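Local coordinates for protein Endonuclease/exonuclease/phosphatase (Beutenbergia cavernae DSM 12333, PDB 4RUW) that is of undetermined function but belongs to the endonuclease/exonuclease/phosphatase family, with a DNase I-like domain followed by an Ig-like domain, at residues I238-V243 / D292-Y297; V365-G370 / T377-V382; R369-D374 / G398-R403. All coordinates share one frame; numbering follows the deposited sequence. Where two conformers were deposited one is given.

Contact 1 of 3, residues I238-V243 / D292-Y297; sequences IWTTDV and DRRIDY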
ATOM      1  N   ILE A 238       0.983  -8.049   4.702  1.00 11.89           N
ATOM      2  CA  ILE A 238      -0.175  -8.862   4.364  1.00 12.20           C
ATOM      3  C   ILE A 238      -0.224  -9.058   2.863  1.00 11.54           C
ATOM      4  O   ILE A 238       0.106  -8.143   2.107  1.00 12.10           O
ATOM      5  CB  ILE A 238      -1.508  -8.222   4.865  1.00 13.54           C
ATOM      6  CG1 ILE A 238      -1.751  -6.845   4.228  1.00 14.27           C
ATOM      7  CG2 ILE A 238      -1.516  -8.149   6.380  1.00 15.21           C
ATOM      8  CD1 ILE A 238      -3.114  -6.248   4.580  1.00 17.23           C
ATOM      9  N   TRP A 239      -0.615 -10.253   2.432  1.00 11.85           N
ATOM     10  CA  TRP A 239      -1.013 -10.451   1.048  1.00 11.49           C
ATOM     11  C   TRP A 239      -2.378  -9.798   0.840  1.00 11.87           C
ATOM     12  O   TRP A 239      -3.027  -9.365   1.796  1.00 12.75           O
ATOM     13  CB  TRP A 239      -1.190 -11.923   0.732  1.00 12.26           C
ATOM     14  CG  TRP A 239      -0.008 -12.822   0.865  1.00 12.76           C
ATOM     15  CD1 TRP A 239       1.245 -12.528   1.337  1.00 13.06           C
ATOM     16  CD2 TRP A 239       0.012 -14.197   0.484  1.00 12.80           C
ATOM     17  NE1 TRP A 239       2.042 -13.661   1.273  1.00 13.60           N
ATOM     18  CE2 TRP A 239       1.300 -14.694   0.753  1.00 13.83           C
ATOM     19  CE3 TRP A 239      -0.952 -15.059  -0.054  1.00 14.31           C
ATOM     20  CZ2 TRP A 239       1.654 -16.018   0.503  1.00 14.75           C
ATOM     21  CZ3 TRP A 239      -0.607 -16.364  -0.302  1.00 14.68           C
ATOM     22  CH2 TRP A 239       0.685 -16.837  -0.021  1.00 15.31           C
ATOM     23  N   THR A 240      -2.848  -9.767  -0.401  1.00 11.84           N
ATOM     24  CA  THR A 240      -4.201  -9.292  -0.651  1.00 12.08           C
ATOM     25  C   THR A 240      -5.262 -10.350  -0.352  1.00 11.96           C
ATOM     26  O   THR A 240      -6.431 -10.003  -0.151  1.00 12.88           O
ATOM     27  CB  THR A 240      -4.394  -8.791  -2.088  1.00 12.81           C
ATOM     28  OG1 THR A 240      -4.069  -9.847  -2.993  1.00 13.29           O
ATOM     29  CG2 THR A 240      -3.510  -7.586  -2.365  1.00 13.58           C
ATOM     30  N   THR A 241      -4.866 -11.623  -0.311  1.00 12.27           N
ATOM     31  CA  THR A 241      -5.812 -12.707  -0.062  1.00 13.09           C
ATOM     32  C   THR A 241      -5.286 -13.620   1.043  1.00 12.34           C
ATOM     33  O   THR A 241      -4.080 -13.664   1.312  1.00 13.13           O
ATOM     34  CB  THR A 241      -6.075 -13.560  -1.320  1.00 15.01           C
ATOM     35  OG1 THR A 241      -4.835 -14.073  -1.828  1.00 15.30           O
ATOM     36  CG2 THR A 241      -6.795 -12.755  -2.388  1.00 16.94           C
ATOM     37  N   ASP A 242      -6.193 -14.353   1.675  1.00 13.20           N
ATOM     38  CA  ASP A 242      -5.830 -15.223   2.786  1.00 13.75           C
ATOM     39  C   ASP A 242      -4.727 -16.200   2.384  1.00 14.12           C
ATOM     40  O   ASP A 242      -4.788 -16.823   1.323  1.00 14.86           O
ATOM     41  CB  ASP A 242      -7.046 -16.020   3.250  1.00 14.67           C
ATOM     42  CG  ASP A 242      -8.137 -15.149   3.852  1.00 15.67           C
ATOM     43  OD1 ASP A 242      -7.884 -13.972   4.201  1.00 15.64           O
ATOM     44  OD2 ASP A 242      -9.269 -15.662   3.993  1.00 18.59           O
ATOM     45  N   VAL A 243      -3.726 -16.347   3.246  1.00 14.80           N
ATOM     46  CA  VAL A 243      -2.654 -17.300   2.997  1.00 15.52           C
ATOM     47  C   VAL A 243      -3.212 -18.703   3.215  1.00 16.50           C
ATOM     48  O   VAL A 243      -3.660 -19.021   4.308  1.00 17.71           O
ATOM     49  CB  VAL A 243      -1.468 -17.044   3.950  1.00 16.22           C
ATOM     50  CG1 VAL A 243      -0.388 -18.094   3.766  1.00 17.53           C
ATOM     51  CG2 VAL A 243      -0.897 -15.653   3.727  1.00 17.01           C
ATOM     52  N   ASP A 292       2.505 -14.404  -4.952  1.00 12.35           N
ATOM     53  CA  ASP A 292       1.571 -13.847  -3.981  1.00 12.86           C
ATOM     54  C   ASP A 292       2.255 -12.955  -2.944  1.00 11.84           C
ATOM     55  O   ASP A 292       1.579 -12.218  -2.221  1.00 12.53           O
ATOM     56  CB  ASP A 292       0.822 -14.968  -3.260  1.00 13.67           C
ATOM     57  CG  ASP A 292       0.140 -15.908  -4.219  1.00 14.03           C
ATOM     58  OD1 ASP A 292      -0.614 -15.421  -5.090  1.00 14.09           O
ATOM     59  OD2 ASP A 292       0.380 -17.132  -4.127  1.00 15.18           O
ATOM     60  N   ARG A 293       3.585 -13.021  -2.870  1.00 12.01           N
ATOM     61  CA  ARG A 293       4.345 -12.337  -1.821  1.00 12.33           C
ATOM     62  C   ARG A 293       4.613 -10.867  -2.130  1.00 11.80           C
ATOM     63  O   ARG A 293       5.754 -10.391  -2.115  1.00 12.97           O
ATOM     64  CB  ARG A 293       5.619 -13.113  -1.482  1.00 13.05           C
ATOM     65  CG  ARG A 293       5.310 -14.405  -0.743  1.00 13.72           C
ATOM     66  CD  ARG A 293       6.559 -15.131  -0.308  1.00 14.99           C
ATOM     67  NE  ARG A 293       6.215 -16.203   0.616  1.00 16.34           N
ATOM     68  CZ  ARG A 293       7.065 -17.124   1.044  1.00 17.93           C
ATOM     69  NH1 ARG A 293       8.323 -17.110   0.618  1.00 19.86           N
ATOM     70  NH2 ARG A 293       6.650 -18.060   1.890  1.00 20.19           N
ATOM     71  N   ARG A 294       3.525 -10.160  -2.419  1.00 11.65           N
ATOM     72  CA  ARG A 294       3.520  -8.716  -2.597  1.00 11.09           C
ATOM     73  C   ARG A 294       2.946  -8.150  -1.310  1.00 11.26           C
ATOM     74  O   ARG A 294       1.746  -8.294  -1.047  1.00 12.33           O
ATOM     75  CB  ARG A 294       2.655  -8.336  -3.800  1.00 12.19           C
ATOM     76  CG  ARG A 294       2.637  -6.845  -4.107  1.00 11.65           C
ATOM     77  CD  ARG A 294       1.902  -6.549  -5.396  1.00 12.07           C
ATOM     78  NE  ARG A 294       0.461  -6.772  -5.282  1.00 11.85           N
ATOM     79  CZ  ARG A 294      -0.426  -5.810  -5.025  1.00 11.17           C
ATOM     80  NH1 ARG A 294      -0.027  -4.553  -4.842  1.00 11.53           N
ATOM     81  NH2 ARG A 294      -1.721  -6.102  -4.956  1.00 11.59           N
ATOM     82  N   ILE A 295       3.807  -7.543  -0.494  1.00 11.09           N
ATOM     83  CA  ILE A 295       3.416  -7.121   0.850  1.00 11.47           C
ATOM     84  C   ILE A 295       3.792  -5.671   1.136  1.00 10.90           C
ATOM     85  O   ILE A 295       3.521  -5.170   2.237  1.00 12.25           O
ATOM     86  CB  ILE A 295       3.997  -8.065   1.944  1.00 12.78           C
ATOM     87  CG1 ILE A 295       5.528  -8.076   1.905  1.00 13.65           C
ATOM     88  CG2 ILE A 295       3.425  -9.482   1.816  1.00 13.59           C
ATOM     89  CD1 ILE A 295       6.153  -8.827   3.068  1.00 15.73           C
ATOM     90  N   ASP A 296       4.415  -5.011   0.163  1.00 11.11           N
ATOM     91  CA  ASP A 296       4.738  -3.589   0.231  1.00 11.19           C
ATOM     92  C   ASP A 296       3.808  -2.901  -0.757  1.00 11.14           C
ATOM     93  O   ASP A 296       3.703  -3.337  -1.898  1.00 12.11           O
ATOM     94  CB  ASP A 296       6.181  -3.355  -0.194  1.00 12.19           C
ATOM     95  CG  ASP A 296       7.195  -3.991   0.750  1.00 12.84           C
ATOM     96  OD1 ASP A 296       7.521  -5.192   0.596  1.00 13.90           O
ATOM     97  OD2 ASP A 296       7.711  -3.274   1.635  1.00 15.22           O
ATOM     98  N   TYR A 297       3.121  -1.849  -0.306  1.00 10.82           N
ATOM     99  CA  TYR A 297       2.043  -1.256  -1.078  1.00 10.95           C
ATOM    100  C   TYR A 297       2.150   0.260  -1.145  1.00 10.04           C
ATOM    101  O   TYR A 297       2.694   0.906  -0.239  1.00 11.03           O
ATOM    102  CB  TYR A 297       0.697  -1.556  -0.410  1.00 11.98           C
ATOM    103  CG  TYR A 297       0.282  -3.003  -0.338  1.00 10.65           C
ATOM    104  CD1 TYR A 297      -0.566  -3.550  -1.292  1.00 11.69           C
ATOM    105  CD2 TYR A 297       0.692  -3.811   0.710  1.00 11.56           C
ATOM    106  CE1 TYR A 297      -0.978  -4.861  -1.216  1.00 11.91           C
ATOM    107  CE2 TYR A 297       0.281  -5.125   0.798  1.00 11.57           C
ATOM    108  CZ  TYR A 297      -0.552  -5.647  -0.172  1.00 11.10           C
ATOM    109  OH  TYR A 297      -0.991  -6.946  -0.099  1.00 11.73           O
TER
HETATM  110  O   HOH W   1       4.245 -15.231   2.768  1.00 26.53           O
HETATM  111  O   HOH W   2      -0.257 -10.014  -2.069  1.00 12.55           O
HETATM  112  O   HOH W   3      -3.352  -8.887  -5.367  1.00 13.59           O

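Contact 2 of 3, residues V365-G370 / T377-V382; sequences VCKNRG and TAVRAV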
ATOM      1  N   VAL A 365     -12.785  -2.306 -10.699  1.00 12.66           N
ATOM      2  CA  VAL A 365     -13.451  -3.518 -10.263  1.00 12.92           C
ATOM      3  C   VAL A 365     -12.400  -4.582 -10.027  1.00 12.61           C
ATOM      4  O   VAL A 365     -11.554  -4.853 -10.891  1.00 13.09           O
ATOM      5  CB  VAL A 365     -14.482  -3.999 -11.293  1.00 14.35           C
ATOM      6  CG1 VAL A 365     -15.205  -5.237 -10.789  1.00 15.54           C
ATOM      7  CG2 VAL A 365     -15.467  -2.899 -11.576  1.00 15.37           C
ATOM      8  N   CYS A 366     -12.481  -5.207  -8.863  0.57 13.22           N
ATOM      9  CA  CYS A 366     -11.456  -6.138  -8.448  0.57 13.60           C
ATOM     10  C   CYS A 366     -12.037  -7.436  -7.918  0.57 12.91           C
ATOM     11  O   CYS A 366     -12.833  -7.428  -6.977  0.57 14.79           O
ATOM     12  CB  CYS A 366     -10.601  -5.487  -7.369  0.57 15.76           C
ATOM     13  SG  CYS A 366      -9.519  -6.636  -6.551  0.57 17.58           S
ATOM     14  N   LYS A 367     -11.644  -8.545  -8.539  1.00 13.25           N
ATOM     15  CA  LYS A 367     -11.920  -9.869  -8.001  1.00 13.30           C
ATOM     16  C   LYS A 367     -10.766 -10.215  -7.065  1.00 13.82           C
ATOM     17  O   LYS A 367      -9.624 -10.376  -7.504  1.00 14.67           O
ATOM     18  CB  LYS A 367     -12.021 -10.913  -9.112  1.00 14.70           C
ATOM     19  CG  LYS A 367     -12.140 -12.335  -8.572  1.00 15.47           C
ATOM     20  CD  LYS A 367     -12.186 -13.374  -9.681  1.00 16.60           C
ATOM     21  CE  LYS A 367     -12.114 -14.780  -9.116  1.00 17.28           C
ATOM     22  NZ  LYS A 367     -12.100 -15.817 -10.189  1.00 17.67           N
ATOM     23  N   ASN A 368     -11.056 -10.308  -5.772  1.00 14.33           N
ATOM     24  CA  ASN A 368     -10.010 -10.566  -4.795  1.00 14.33           C
ATOM     25  C   ASN A 368     -10.128 -11.979  -4.263  1.00 15.91           C
ATOM     26  O   ASN A 368     -10.442 -12.205  -3.096  1.00 18.35           O
ATOM     27  CB  ASN A 368     -10.049  -9.541  -3.665  1.00 14.45           C
ATOM     28  CG  ASN A 368      -8.729  -9.442  -2.941  1.00 13.91           C
ATOM     29  OD1 ASN A 368      -7.667  -9.513  -3.564  1.00 14.80           O
ATOM     30  ND2 ASN A 368      -8.781  -9.307  -1.623  1.00 13.94           N
ATOM     31  N   ARG A 369      -9.882 -12.927  -5.155  1.00 15.74           N
ATOM     32  CA  ARG A 369     -10.185 -14.322  -4.912  1.00 18.81           C
ATOM     33  C   ARG A 369      -9.243 -15.141  -5.779  1.00 18.56           C
ATOM     34  O   ARG A 369      -9.035 -14.817  -6.948  1.00 19.86           O
ATOM     35  CB  ARG A 369     -11.641 -14.546  -5.318  1.00 23.81           C
ATOM     36  CG  ARG A 369     -12.241 -15.899  -5.084  1.00 26.86           C
ATOM     37  CD  ARG A 369     -13.727 -15.814  -5.418  1.00 28.48           C
ATOM     38  NE  ARG A 369     -14.358 -17.123  -5.509  1.00 28.76           N
ATOM     39  CZ  ARG A 369     -15.231 -17.599  -4.628  1.00 29.27           C
ATOM     40  NH1 ARG A 369     -15.582 -16.870  -3.576  1.00 28.00           N
ATOM     41  NH2 ARG A 369     -15.756 -18.807  -4.800  1.00 31.68           N
ATOM     42  N   GLY A 370      -8.649 -16.175  -5.189  1.00 17.91           N
ATOM     43  CA  GLY A 370      -7.773 -17.071  -5.915  1.00 18.25           C
ATOM     44  C   GLY A 370      -6.341 -16.582  -5.972  1.00 17.64           C
ATOM     45  O   GLY A 370      -6.073 -15.383  -5.872  1.00 17.95           O
ATOM     46  N   THR A 377     -15.164 -17.711 -11.368  1.00 17.93           N
ATOM     47  CA  THR A 377     -16.056 -16.665 -10.884  1.00 17.70           C
ATOM     48  C   THR A 377     -15.556 -15.298 -11.339  1.00 16.85           C
ATOM     49  O   THR A 377     -14.391 -15.132 -11.712  1.00 17.16           O
ATOM     50  CB  THR A 377     -16.218 -16.667  -9.349  1.00 19.00           C
ATOM     51  OG1 THR A 377     -14.962 -16.369  -8.725  1.00 19.49           O
ATOM     52  CG2 THR A 377     -16.747 -18.011  -8.855  1.00 20.77           C
ATOM     53  N   ALA A 378     -16.442 -14.314 -11.319  1.00 16.74           N
ATOM     54  CA  ALA A 378     -16.068 -12.958 -11.692  1.00 17.17           C
ATOM     55  C   ALA A 378     -16.748 -11.977 -10.754  1.00 16.04           C
ATOM     56  O   ALA A 378     -17.801 -12.274 -10.191  1.00 17.45           O
ATOM     57  CB  ALA A 378     -16.474 -12.670 -13.132  1.00 19.02           C
ATOM     58  N   VAL A 379     -16.133 -10.814 -10.574  1.00 15.09           N
ATOM     59  CA  VAL A 379     -16.799  -9.714  -9.885  1.00 14.93           C
ATOM     60  C   VAL A 379     -17.295  -8.727 -10.934  1.00 14.96           C
ATOM     61  O   VAL A 379     -16.535  -8.290 -11.805  1.00 16.04           O
ATOM     62  CB  VAL A 379     -15.894  -9.038  -8.824  1.00 15.56           C
ATOM     63  CG1 VAL A 379     -16.539  -7.762  -8.297  1.00 16.91           C
ATOM     64  CG2 VAL A 379     -15.614 -10.019  -7.685  1.00 16.19           C
ATOM     65  N   ARG A 380     -18.583  -8.417 -10.875  1.00 15.49           N
ATOM     66  CA  ARG A 380     -19.192  -7.550 -11.870  1.00 16.93           C
ATOM     67  C   ARG A 380     -19.802  -6.337 -11.192  1.00 16.34           C
ATOM     68  O   ARG A 380     -20.489  -6.457 -10.177  1.00 18.72           O
ATOM     69  CB  ARG A 380     -20.253  -8.318 -12.658  1.00 19.74           C
ATOM     70  CG  ARG A 380     -21.030  -7.484 -13.655  1.00 22.13           C
ATOM     71  CD  ARG A 380     -21.814  -8.392 -14.583  1.00 26.48           C
ATOM     72  NE  ARG A 380     -20.903  -9.266 -15.318  1.00 29.17           N
ATOM     73  CZ  ARG A 380     -21.205 -10.492 -15.734  1.00 32.47           C
ATOM     74  NH1 ARG A 380     -22.407 -11.004 -15.492  1.00 32.93           N
ATOM     75  NH2 ARG A 380     -20.300 -11.209 -16.389  1.00 34.93           N
ATOM     76  N   ALA A 381     -19.513  -5.166 -11.741  1.00 14.68           N
ATOM     77  CA  ALA A 381     -20.094  -3.925 -11.264  1.00 14.62           C
ATOM     78  C   ALA A 381     -21.031  -3.373 -12.317  1.00 15.16           C
ATOM     79  O   ALA A 381     -20.701  -3.353 -13.507  1.00 15.49           O
ATOM     80  CB  ALA A 381     -19.013  -2.914 -10.967  1.00 16.53           C
ATOM     81  N   VAL A 382     -22.207  -2.942 -11.878  1.00 15.78           N
ATOM     82  CA  VAL A 382     -23.160  -2.325 -12.781  1.00 17.14           C
ATOM     83  C   VAL A 382     -23.621  -0.986 -12.216  1.00 17.31           C
ATOM     84  O   VAL A 382     -24.113  -0.916 -11.081  1.00 18.78           O
ATOM     85  CB  VAL A 382     -24.393  -3.231 -13.023  1.00 19.29           C
ATOM     86  CG1 VAL A 382     -25.303  -2.628 -14.091  1.00 20.92           C
ATOM     87  CG2 VAL A 382     -23.961  -4.636 -13.430  1.00 20.96           C
TER

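Contact 3 of 3, residues R369-D374 / G398-R403; sequences RGQADD and GTSRDR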
ATOM      1  N   ARG A 369      -9.882 -12.927  -5.155  1.00 15.74           N
ATOM      2  CA  ARG A 369     -10.185 -14.322  -4.912  1.00 18.81           C
ATOM      3  C   ARG A 369      -9.243 -15.141  -5.779  1.00 18.56           C
ATOM      4  O   ARG A 369      -9.035 -14.817  -6.948  1.00 19.86           O
ATOM      5  CB  ARG A 369     -11.641 -14.546  -5.318  1.00 23.81           C
ATOM      6  CG  ARG A 369     -12.241 -15.899  -5.084  1.00 26.86           C
ATOM      7  CD  ARG A 369     -13.727 -15.814  -5.418  1.00 28.48           C
ATOM      8  NE  ARG A 369     -14.358 -17.123  -5.509  1.00 28.76           N
ATOM      9  CZ  ARG A 369     -15.231 -17.599  -4.628  1.00 29.27           C
ATOM     10  NH1 ARG A 369     -15.582 -16.870  -3.576  1.00 28.00           N
ATOM     11  NH2 ARG A 369     -15.756 -18.807  -4.800  1.00 31.68           N
ATOM     12  N   GLY A 370      -8.649 -16.175  -5.189  1.00 17.91           N
ATOM     13  CA  GLY A 370      -7.773 -17.071  -5.915  1.00 18.25           C
ATOM     14  C   GLY A 370      -6.341 -16.582  -5.972  1.00 17.64           C
ATOM     15  O   GLY A 370      -6.073 -15.383  -5.872  1.00 17.95           O
ATOM     16  N   GLN A 371      -5.424 -17.525  -6.145  0.54 17.41           N
ATOM     17  CA  GLN A 371      -4.015 -17.216  -6.301  0.54 17.48           C
ATOM     18  C   GLN A 371      -3.517 -17.788  -7.627  0.54 16.90           C
ATOM     19  O   GLN A 371      -3.553 -17.107  -8.645  0.54 16.90           O
ATOM     20  CB  GLN A 371      -3.227 -17.703  -5.077  0.54 18.84           C
ATOM     21  CG  GLN A 371      -3.394 -16.755  -3.886  0.54 20.74           C
ATOM     22  CD  GLN A 371      -3.473 -17.444  -2.532  0.54 20.06           C
ATOM     23  OE1 GLN A 371      -3.180 -18.630  -2.396  0.54 19.40           O
ATOM     24  NE2 GLN A 371      -3.869 -16.685  -1.514  0.54 19.52           N
ATOM     25  N   ALA A 372      -3.094 -19.045  -7.635  1.00 17.57           N
ATOM     26  CA  ALA A 372      -2.613 -19.663  -8.863  1.00 18.90           C
ATOM     27  C   ALA A 372      -3.748 -20.059  -9.802  1.00 20.40           C
ATOM     28  O   ALA A 372      -3.574 -20.073 -11.021  1.00 22.36           O
ATOM     29  CB  ALA A 372      -1.753 -20.873  -8.552  1.00 20.41           C
ATOM     30  N   ASP A 373      -4.907 -20.372  -9.229  1.00 20.50           N
ATOM     31  CA  ASP A 373      -5.978 -21.014  -9.983  1.00 22.04           C
ATOM     32  C   ASP A 373      -7.266 -20.193 -10.022  1.00 20.68           C
ATOM     33  O   ASP A 373      -7.771 -19.738  -8.997  1.00 21.71           O
ATOM     34  CB  ASP A 373      -6.243 -22.414  -9.425  1.00 25.50           C
ATOM     35  CG  ASP A 373      -5.022 -23.314  -9.511  1.00 29.80           C
ATOM     36  OD1 ASP A 373      -4.465 -23.468 -10.617  1.00 32.12           O
ATOM     37  OD2 ASP A 373      -4.614 -23.867  -8.471  1.00 32.87           O
ATOM     38  N   ASP A 374      -7.774 -20.004 -11.234  1.00 20.48           N
ATOM     39  CA  ASP A 374      -8.997 -19.253 -11.485  1.00 20.87           C
ATOM     40  C   ASP A 374     -10.198 -20.191 -11.390  1.00 21.14           C
ATOM     41  O   ASP A 374     -10.297 -21.157 -12.149  1.00 23.19           O
ATOM     42  CB  ASP A 374      -8.898 -18.651 -12.887  1.00 22.32           C
ATOM     43  CG  ASP A 374     -10.054 -17.737 -13.240  1.00 22.96           C
ATOM     44  OD1 ASP A 374     -11.067 -17.684 -12.506  1.00 21.83           O
ATOM     45  OD2 ASP A 374      -9.938 -17.066 -14.289  1.00 26.23           O
ATOM     46  N   GLY A 398     -10.352 -13.769 -13.404  1.00 17.52           N
ATOM     47  CA  GLY A 398      -8.982 -14.168 -13.122  1.00 16.95           C
ATOM     48  C   GLY A 398      -8.774 -14.440 -11.646  1.00 16.11           C
ATOM     49  O   GLY A 398      -9.639 -15.025 -11.004  1.00 18.03           O
ATOM     50  N   THR A 399      -7.624 -14.051 -11.107  1.00 15.03           N
ATOM     51  CA  THR A 399      -7.353 -14.249  -9.681  1.00 14.74           C
ATOM     52  C   THR A 399      -6.730 -12.991  -9.100  1.00 14.13           C
ATOM     53  O   THR A 399      -6.507 -12.011  -9.811  1.00 14.42           O
ATOM     54  CB  THR A 399      -6.379 -15.419  -9.409  1.00 16.12           C
ATOM     55  OG1 THR A 399      -5.047 -15.023  -9.756  1.00 16.90           O
ATOM     56  CG2 THR A 399      -6.775 -16.679 -10.177  1.00 16.75           C
ATOM     57  N   SER A 400      -6.417 -13.020  -7.809  1.00 13.70           N
ATOM     58  CA  SER A 400      -5.747 -11.893  -7.177  1.00 13.93           C
ATOM     59  C   SER A 400      -4.374 -11.583  -7.776  1.00 12.81           C
ATOM     60  O   SER A 400      -3.826 -10.510  -7.546  1.00 13.61           O
ATOM     61  CB  SER A 400      -5.608 -12.131  -5.674  1.00 15.01           C
ATOM     62  OG  SER A 400      -4.677 -13.164  -5.399  1.00 15.38           O
ATOM     63  N   ARG A 401      -3.809 -12.516  -8.534  1.00 12.26           N
ATOM     64  CA  ARG A 401      -2.527 -12.265  -9.197  1.00 12.45           C
ATOM     65  C   ARG A 401      -2.648 -11.376 -10.434  1.00 13.06           C
ATOM     66  O   ARG A 401      -1.637 -10.928 -10.975  1.00 13.47           O
ATOM     67  CB  ARG A 401      -1.846 -13.578  -9.571  1.00 13.63           C
ATOM     68  CG  ARG A 401      -1.431 -14.399  -8.367  1.00 13.13           C
ATOM     69  CD  ARG A 401      -0.703 -15.649  -8.801  1.00 14.04           C
ATOM     70  NE  ARG A 401      -0.313 -16.459  -7.657  1.00 14.12           N
ATOM     71  CZ  ARG A 401       0.290 -17.637  -7.756  1.00 14.51           C
ATOM     72  NH1 ARG A 401       0.557 -18.142  -8.953  1.00 16.22           N
ATOM     73  NH2 ARG A 401       0.620 -18.308  -6.663  1.00 15.00           N
ATOM     74  N   ASP A 402      -3.879 -11.124 -10.874  1.00 12.95           N
ATOM     75  CA  ASP A 402      -4.127 -10.386 -12.105  1.00 14.01           C
ATOM     76  C   ASP A 402      -4.588  -8.962 -11.836  1.00 13.64           C
ATOM     77  O   ASP A 402      -5.275  -8.687 -10.847  1.00 14.77           O
ATOM     78  CB  ASP A 402      -5.177 -11.108 -12.951  1.00 15.44           C
ATOM     79  CG  ASP A 402      -4.806 -12.540 -13.242  1.00 18.67           C
ATOM     80  OD1 ASP A 402      -3.608 -12.812 -13.467  1.00 20.65           O
ATOM     81  OD2 ASP A 402      -5.714 -13.395 -13.224  1.00 20.78           O
ATOM     82  N   ARG A 403      -4.214  -8.071 -12.745  1.00 14.15           N
ATOM     83  CA  ARG A 403      -4.563  -6.662 -12.698  1.00 14.33           C
ATOM     84  C   ARG A 403      -6.076  -6.470 -12.604  1.00 14.26           C
ATOM     85  O   ARG A 403      -6.833  -7.221 -13.214  1.00 16.41           O
ATOM     86  CB  ARG A 403      -4.026  -6.024 -13.981  1.00 14.88           C
ATOM     87  CG  ARG A 403      -4.207  -4.537 -14.121  1.00 14.84           C
ATOM     88  CD  ARG A 403      -3.553  -4.074 -15.404  1.00 14.55           C
ATOM     89  NE  ARG A 403      -3.795  -2.654 -15.627  1.00 14.74           N
ATOM     90  CZ  ARG A 403      -3.346  -1.969 -16.671  1.00 14.83           C
ATOM     91  NH1 ARG A 403      -2.633  -2.580 -17.606  1.00 16.93           N
ATOM     92  NH2 ARG A 403      -3.621  -0.678 -16.779  1.00 16.48           N
TER
HETATM   93  O   HOH W   4     -12.505 -15.857 -13.579  1.00 23.80           O

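Contact 1 of 3, residues I238-V243 / D292-Y297
The indole of Trp239 lies over Asp292 in the DNase I-like domain, where the loop following strand 230-233 packs on the turn that leads into strand 296-300. Asp292 CB makes a CH-pi contact, 3.6 Å from the centroid of the six-membered ring of Trp239 and 11° off its normal, while Asp292 O sits over the same face nearer the pyrrole side. Val243 CG2 covers the opposite face, so the indole is held flat between its own segment and the partner. At the ring edge, Ile295 CG2 approaches Trp239 CD1 at 3.8 Å. The carboxylate of Asp292 pairs outside the segments, with Arg401. Further along, Tyr297 has its CG anti to the carbonyl carbon (chi1 -64°), which turns the phenol toward the 238-243 loop; its OH donates to Ile238 O at 2.7 Å, tilted 32° from the carbonyl plane. Thr240 CG2 meets the edge of this same phenol and also touches Arg294 NH2, whose salt-bridge partner is Asp265. Between the two backbones sits one water that donates to Asp292 O and Arg294 O and accepts from Thr240 N at 3.1 Å.

Contact 2 of 3, residues V365-G370 / T377-V382
The guanidinium of Arg369 is the one flat group near the partner segment; the Arg369 side chain crosses that of Thr377 at about a right angle, with Arg369 NE 3.4 Å from Thr377 OG1. Salt bridges to acids outside the two segments fix the group, from NH1 to Asp348 and from NE to Asp375, which also hydrogen-bonds Thr377 OG1. The rest of the interface is made by aliphatic branches and one lysine. Val365 divides its two methyls between two residues: CG1 packs on Val379 CG1 at 3.8 Å, and CG2 on Ala381 CB at 3.6 Å. Val379 CG2 in turn rests against Lys367 CA at 3.7 Å, where the apolar layer gives way to a polar end. From there the lysine runs fully extended, CG anti to the backbone N (chi1 173°). Its NZ donates to Thr377 O at 2.8 Å, arriving 42° out of the carbonyl plane rather than on a lone pair. The same ammonium group also bonds Gly398 O and forms salt bridges with Asp374 and Asp375, which would be expected to offset the charge of this buried lysine. No backbone hydrogen bond joins the two strands, whose axes pass 6.3 Å apart at 160°. Two antiparallel sheets packed face to face, with aliphatic side chains between them, make the beta sandwich of this Ig-like domain.

Contact 3 of 3, residues R369-D374 / G398-R403
Two loops at one end of the Ig-like beta sandwich meet here: the loop 398-403, with its type I beta turn from Thr399 to Asp402, and the loop 369-374, which leads from strand 360-367 to strand 378-384. Ser400 grips Gly370 O twice. Its hydroxyl donates at 2.7 Å from Ser400 OG, in the carbonyl plane, whereas Ser400 N reaches the same oxygen at 3.1 Å from well above that plane. A weak bond from Ser400 N to Arg369 O adds to this. Thr399 OG1, set between its own backbone N and carbonyl carbon (chi1 74°), donates to Gln371 O at 2.8 Å and accepts from Arg401 N, closing an ST turn, so one hydroxyl both shapes its own loop and ties it to the other. Thr399 N is bound in turn by Asp402 OD2, met from above the carboxylate plane. Arg401 stretches out from CG to NE and lays one guanidinium face over the peptide joining Gln371 to Ala372; Ala372 N lies 3.7 Å above the guanidinium plane, over its centre. The charge itself is paired with Asp292 of the DNase I-like domain. Where the 369-374 loop closes on Gly398, Asp374 OD1 accepts from Gly376 N and pairs with Lys367, and a water donates to Asp374 OD1 at 2.6 Å and accepts from Gly398 N at 3.0 Å.

In the fold
The three contacts follow a path from one domain into the next. Contacts 2 and 3 share Arg369 and Gly370, with centres about 10 Å apart, so the strand packing of the sandwich passes directly into its loop end; Lys367 NZ, 2.7 Å from Gly398 O, joins them. Contact 3 then meets contact 1 across the domain boundary, their centres about 12 Å apart: Asp292 OD1 lies 2.8 Å from Arg401 NE in a salt bridge, and, in the conformer given, Thr241 OG1 lies 2.8 Å from Gln371 NE2. Contacts 1 and 2, about 17 Å between centres, touch through Thr240 O and Asn368 ND2. The zinc site of His98, Asp100, His107 and His137 includes no residue of these contacts.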